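PDB 3E49: uncharacterized protein DUF849 with a TIM barrel fold, which probably catalyses the zinc-dependent cleavage of beta-keto acids such as 3-keto-5-aminohexanoate. Local coordinates for residues Lys7-Cys12 with Thr299-Lys304; Gly16-Pro21 with Met117-Tyr122. All blocks are in the same frame, centred on the assembly; numbering follows the deposited sequence.

Contact 1: Lys7-Cys12 with Thr299-Lys304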
loop_
_atom_site.group_PDB
_atom_site.type_symbol
_atom_site.label_atom_id
_atom_site.label_comp_id
_atom_site.label_asym_id
_atom_site.label_seq_id
_atom_site.Cartn_x
_atom_site.Cartn_y
_atom_site.Cartn_z
ATOM N N LYS A 7 -7.948 -10.628 -22.649
ATOM C CA LYS A 7 -6.885 -11.461 -23.212
ATOM C C LYS A 7 -5.523 -11.014 -22.710
ATOM O O LYS A 7 -5.260 -9.818 -22.546
ATOM C CB LYS A 7 -6.901 -11.369 -24.724
ATOM C CG LYS A 7 -8.217 -11.672 -25.354
ATOM C CD LYS A 7 -8.338 -13.087 -25.847
ATOM C CE LYS A 7 -9.611 -13.195 -26.689
ATOM N NZ LYS A 7 -9.500 -14.175 -27.798
ATOM N N VAL A 8 -4.649 -11.983 -22.482
ATOM C CA VAL A 8 -3.305 -11.704 -22.003
ATOM C C VAL A 8 -2.264 -11.645 -23.103
ATOM O O VAL A 8 -2.044 -12.632 -23.818
ATOM C CB VAL A 8 -2.873 -12.782 -20.989
ATOM C CG1 VAL A 8 -1.568 -12.435 -20.339
ATOM C CG2 VAL A 8 -3.978 -12.934 -19.935
ATOM N N ILE A 9 -1.601 -10.504 -23.204
ATOM C CA ILE A 9 -0.509 -10.351 -24.123
ATOM C C ILE A 9 0.737 -10.930 -23.504
ATOM O O ILE A 9 1.196 -10.426 -22.474
ATOM C CB ILE A 9 -0.188 -8.887 -24.432
ATOM C CG1 ILE A 9 -1.405 -8.171 -25.039
ATOM C CG2 ILE A 9 1.055 -8.797 -25.352
ATOM C CD1 ILE A 9 -1.299 -6.669 -24.984
ATOM N N ILE A 10 1.321 -11.929 -24.163
ATOM C CA ILE A 10 2.607 -12.481 -23.720
ATOM C C ILE A 10 3.709 -11.875 -24.595
ATOM O O ILE A 10 3.677 -12.007 -25.831
ATOM C CB ILE A 10 2.664 -13.992 -23.881
ATOM C CG1 ILE A 10 1.539 -14.666 -23.058
ATOM C CG2 ILE A 10 4.063 -14.508 -23.602
ATOM C CD1 ILE A 10 1.452 -16.163 -23.213
ATOM N N THR A 11 4.636 -11.179 -23.952
ATOM C CA THR A 11 5.831 -10.690 -24.616
ATOM C C THR A 11 6.966 -11.668 -24.306
ATOM O O THR A 11 7.152 -12.090 -23.127
ATOM C CB THR A 11 6.231 -9.295 -24.182
ATOM O OG1 THR A 11 5.226 -8.359 -24.606
ATOM C CG2 THR A 11 7.606 -8.928 -24.783
ATOM N N CYS A 12 7.726 -12.039 -25.350
ATOM C CA CYS A 12 8.895 -12.864 -25.153
ATOM C C CYS A 12 10.166 -12.105 -25.606
ATOM O O CYS A 12 10.298 -11.758 -26.747
ATOM C CB CYS A 12 8.760 -14.189 -25.880
ATOM S SG CYS A 12 10.065 -15.316 -25.349
ATOM N N THR A 299 -4.398 -4.424 -31.723
ATOM C CA THR A 299 -5.587 -3.618 -31.427
ATOM C C THR A 299 -5.435 -3.027 -30.037
ATOM O O THR A 299 -5.561 -1.820 -29.844
ATOM C CB THR A 299 -6.872 -4.453 -31.491
ATOM O OG1 THR A 299 -7.013 -5.026 -32.803
ATOM C CG2 THR A 299 -8.079 -3.587 -31.209
HETATM N N MSE A 300 -5.097 -3.876 -29.075
HETATM C CA MSE A 300 -4.925 -3.405 -27.694
HETATM C C MSE A 300 -3.869 -2.295 -27.563
HETATM O O MSE A 300 -4.038 -1.340 -26.781
HETATM C CB MSE A 300 -4.549 -4.571 -26.792
HETATM C CG MSE A 300 -5.673 -5.576 -26.634
HETATM SE SE MSE A 300 -5.170 -7.318 -26.020
HETATM C CE MSE A 300 -4.877 -6.807 -24.154
ATOM N N LEU A 301 -2.789 -2.438 -28.321
ATOM C CA LEU A 301 -1.654 -1.510 -28.288
ATOM C C LEU A 301 -1.648 -0.363 -29.313
ATOM O O LEU A 301 -0.747 0.470 -29.288
ATOM C CB LEU A 301 -0.360 -2.315 -28.374
ATOM C CG LEU A 301 -0.083 -3.320 -27.239
ATOM C CD1 LEU A 301 1.221 -4.092 -27.487
ATOM C CD2 LEU A 301 -0.054 -2.603 -25.891
ATOM N N GLY A 302 -2.659 -0.324 -30.197
ATOM C CA GLY A 302 -2.793 0.704 -31.246
ATOM C C GLY A 302 -1.649 0.652 -32.249
ATOM O O GLY A 302 -1.145 1.686 -32.658
ATOM N N LEU A 303 -1.242 -0.553 -32.649
ATOM C CA LEU A 303 -0.065 -0.729 -33.503
ATOM C C LEU A 303 -0.367 -0.528 -35.015
ATOM O O LEU A 303 -1.497 -0.711 -35.457
ATOM C CB LEU A 303 0.564 -2.091 -33.231
ATOM C CG LEU A 303 1.130 -2.298 -31.801
ATOM C CD1 LEU A 303 1.852 -3.624 -31.779
ATOM C CD2 LEU A 303 2.051 -1.164 -31.395
ATOM N N LYS A 304 0.666 -0.154 -35.780
ATOM C CA LYS A 304 0.495 0.208 -37.206
ATOM C C LYS A 304 0.297 -0.931 -38.224
ATOM O O LYS A 304 -0.181 -0.692 -39.342
ATOM C CB LYS A 304 1.625 1.127 -37.638
ATOM C CG LYS A 304 3.005 0.501 -37.688
ATOM C CD LYS A 304 4.039 1.532 -38.129
ATOM C CE LYS A 304 5.436 0.996 -37.975
ATOM N NZ LYS A 304 6.505 1.882 -38.583
#
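I9 and the selenomethionine M300 meet tip to tip at the point where the last helix of this TIM barrel, 294-301, packs against the run of chain leading into the first barrel strand, 10-13. The apolar part comes first. From I9, the longer branch does the touching: CG1 lies beside the backbone N (chi1 -59°) and the chain then runs on extended, which sends CD1 out to within 3.7 Å of M300 CE. CG1 stays close behind, 4.0 Å from the M300 selenium, so the end of the isoleucine rests along the selenium-methyl group instead of touching one atom. L301 adds a looser contact, its CG 4.2 Å from I9 CD1. The I9 side chain also touches V48 of the neighbouring strand 48-54.

Polar links come from outside the direct meeting. No hydrogen bond joins 7-12 to 299-304. K7 sets off toward 299-304, but its amine turns from M300 and forms a salt bridge with E296, a turn earlier on the same helix. The backbone N of I9 is held by N253 OD1, and the M300 side chain also touches N253. This residue begins strand 253-256, which pairs in parallel with 10-13.

Helix 294-301 finishes in a Schellman motif: G302 takes a positive phi of 64°, and its N bonds back to T299 O at 3.3 Å. The carbonyl of L301, just before the glycine, accepts from R168 NE; further on, K304 NZ bonds to the carbonyls of M106 and N165, tying this end to other parts of the barrel. At M300 the chain bends at chi3 (75°), and this turns CE toward the strand side, where it also packs 3.4 Å from the carbonyl O of K7.

Contact 2: Gly16-Pro21 with Met117-Tyr122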
loop_
_atom_site.group_PDB
_atom_site.type_symbol
_atom_site.label_atom_id
_atom_site.label_comp_id
_atom_site.label_asym_id
_atom_site.label_seq_id
_atom_site.Cartn_x
_atom_site.Cartn_y
_atom_site.Cartn_z
ATOM N N GLY A 16 18.320 -10.445 -25.466
ATOM C CA GLY A 16 18.764 -9.233 -24.788
ATOM C C GLY A 16 20.271 -8.946 -24.867
ATOM O O GLY A 16 20.929 -9.424 -25.760
ATOM N N ALA A 17 20.789 -8.205 -23.886
ATOM C CA ALA A 17 22.215 -7.826 -23.813
ATOM C C ALA A 17 22.774 -8.032 -22.419
ATOM O O ALA A 17 23.915 -7.679 -22.192
ATOM C CB ALA A 17 22.352 -6.386 -24.127
ATOM N N ILE A 18 21.968 -8.510 -21.471
ATOM C CA ILE A 18 22.469 -8.648 -20.094
ATOM C C ILE A 18 23.240 -9.945 -19.877
ATOM O O ILE A 18 24.428 -9.929 -19.456
ATOM C CB ILE A 18 21.327 -8.477 -19.071
ATOM C CG1 ILE A 18 21.072 -6.972 -18.883
ATOM C CG2 ILE A 18 21.735 -9.038 -17.732
ATOM C CD1 ILE A 18 19.871 -6.614 -17.977
ATOM N N HIS A 19 22.561 -11.057 -20.120
ATOM C CA HIS A 19 23.168 -12.354 -20.014
ATOM C C HIS A 19 24.303 -12.547 -21.070
ATOM O O HIS A 19 24.269 -11.928 -22.146
ATOM C CB HIS A 19 22.119 -13.455 -20.154
ATOM C CG HIS A 19 21.072 -13.435 -19.075
ATOM N ND1 HIS A 19 19.723 -13.529 -19.339
ATOM C CD2 HIS A 19 21.178 -13.295 -17.733
ATOM C CE1 HIS A 19 19.040 -13.482 -18.216
ATOM N NE2 HIS A 19 19.904 -13.350 -17.217
ATOM N N THR A 20 25.287 -13.390 -20.726
ATOM C CA THR A 20 26.385 -13.741 -21.634
ATOM C C THR A 20 26.324 -15.240 -22.042
ATOM O O THR A 20 25.745 -16.073 -21.331
ATOM C CB THR A 20 27.717 -13.276 -21.086
ATOM O OG1 THR A 20 28.156 -14.139 -20.031
ATOM C CG2 THR A 20 27.627 -11.838 -20.613
ATOM N N PRO A 21 26.840 -15.585 -23.245
ATOM C CA PRO A 21 26.711 -16.936 -23.790
ATOM C C PRO A 21 27.285 -18.048 -22.926
ATOM O O PRO A 21 26.787 -19.174 -22.929
ATOM C CB PRO A 21 27.450 -16.843 -25.148
ATOM C CG PRO A 21 27.457 -15.420 -25.503
ATOM C CD PRO A 21 27.581 -14.700 -24.165
HETATM N N MSE A 117 19.956 5.291 -15.091
HETATM C CA MSE A 117 20.083 4.489 -13.887
HETATM C C MSE A 117 21.352 3.651 -13.877
HETATM O O MSE A 117 21.931 3.403 -14.923
HETATM C CB MSE A 117 18.907 3.488 -13.858
HETATM C CG MSE A 117 18.822 2.598 -15.189
HETATM SE SE MSE A 117 17.295 1.441 -15.008
HETATM C CE MSE A 117 17.985 0.140 -13.606
ATOM N N ASN A 118 21.782 3.224 -12.688
ATOM C CA ASN A 118 22.815 2.223 -12.618
ATOM C C ASN A 118 22.221 0.850 -13.039
ATOM O O ASN A 118 21.031 0.585 -12.875
ATOM C CB ASN A 118 23.368 2.113 -11.173
ATOM C CG ASN A 118 24.008 3.388 -10.685
ATOM O OD1 ASN A 118 24.368 4.242 -11.477
ATOM N ND2 ASN A 118 24.210 3.498 -9.356
ATOM N N PHE A 119 23.058 -0.001 -13.605
ATOM C CA PHE A 119 22.725 -1.375 -13.967
ATOM C C PHE A 119 23.792 -2.239 -13.298
ATOM O O PHE A 119 24.903 -2.350 -13.811
ATOM C CB PHE A 119 22.811 -1.593 -15.470
ATOM C CG PHE A 119 21.519 -1.629 -16.156
ATOM C CD1 PHE A 119 20.848 -0.472 -16.462
ATOM C CD2 PHE A 119 20.978 -2.845 -16.546
ATOM C CE1 PHE A 119 19.638 -0.527 -17.125
ATOM C CE2 PHE A 119 19.768 -2.906 -17.189
ATOM C CZ PHE A 119 19.100 -1.748 -17.487
ATOM N N GLY A 120 23.478 -2.831 -12.165
ATOM C CA GLY A 120 24.468 -3.609 -11.436
ATOM C C GLY A 120 24.474 -5.051 -11.884
ATOM O O GLY A 120 23.679 -5.855 -11.402
ATOM N N LEU A 121 25.366 -5.378 -12.809
ATOM C CA LEU A 121 25.457 -6.729 -13.354
ATOM C C LEU A 121 26.574 -7.547 -12.733
ATOM O O LEU A 121 26.541 -8.768 -12.776
ATOM C CB LEU A 121 25.648 -6.682 -14.864
ATOM C CG LEU A 121 24.627 -5.922 -15.734
ATOM C CD1 LEU A 121 24.936 -6.257 -17.160
ATOM C CD2 LEU A 121 23.189 -6.254 -15.391
ATOM N N TYR A 122 27.539 -6.860 -12.146
ATOM C CA TYR A 122 28.705 -7.465 -11.509
ATOM C C TYR A 122 28.414 -8.539 -10.487
ATOM O O TYR A 122 29.255 -9.428 -10.308
ATOM C CB TYR A 122 29.643 -6.398 -10.906
ATOM C CG TYR A 122 29.014 -5.487 -9.872
ATOM C CD1 TYR A 122 28.424 -4.272 -10.250
ATOM C CD2 TYR A 122 29.014 -5.828 -8.522
ATOM C CE1 TYR A 122 27.854 -3.463 -9.346
ATOM C CE2 TYR A 122 28.429 -5.013 -7.592
ATOM C CZ TYR A 122 27.866 -3.818 -8.008
ATOM O OH TYR A 122 27.298 -2.995 -7.101
#
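I18 stands across both F119 and L121, crossing each side chain at about a right angle, and its fork lets one residue serve two neighbours. CD1, the end of the longer branch, comes to the edge of the F119 ring and lies in the ring plane, 3.8 Å from CE2 and 4.2 Å from CD2. The ring therefore offers the isoleucine its rim. The other branch faces L121: CG2 is 3.9 Å from L121 CD2, and CG1 is nearly as near to the same methyl at 4.1 Å, so CD2 packs against the base of the fork. With CG2 anti to the backbone N and CG1 beside it, this rotation (chi1 -81°) aims CD1 at the ring and leaves CG2 on L121. The F119 ring also meets that of F148 with the planes about perpendicular.

Both segments lie at the C-terminal end of the barrel strands, where TIM barrel enzymes keep their active sites. Residues 16-21 are loop following strand 10-13. The partner segment, 117-122, begins in a short, weakly bonded strand, 117-118, antiparallel to 147-148, and continues as loop. Helix 134-141 bridges the two from the side: H139 donates from NE2 to the carbonyl O of I18 and is touched by the L121 side chain. Elsewhere in 117-122, N118 bonds through its amide to S116 and N150 of the second subunit.

The I18 side chain is about 7 Å from the bound zinc and H19 ND1 bonds to L258 O, next to the zinc ligand E259. With only carbon meeting carbon across the two segments, the contact is non-directional, held by shape and exclusion of water, and it probably gives a hydrophobic edge to the surroundings of the metal.

How the contacts relate
The two contacts sit on opposite sides of the chain's centre, with about 26 Å between their own centres, yet their first segments are near neighbours in sequence: 7-12 leads into strand 10-13, and the loop 16-21 follows its far end. Contact 1 thus belongs to the N-terminal end of the barrel strands and contact 2 to the end that carries the zinc, bound by H50, H52 and E259. The I9 side chain lies about 10 Å from that of H50, and T11, two residues further on in strand 10-13, touches H50 of strand 48-54. In contact 2 the I18 side chain is about 6 Å from that of E259. Each contact is apolar, and neither supplies a metal ligand.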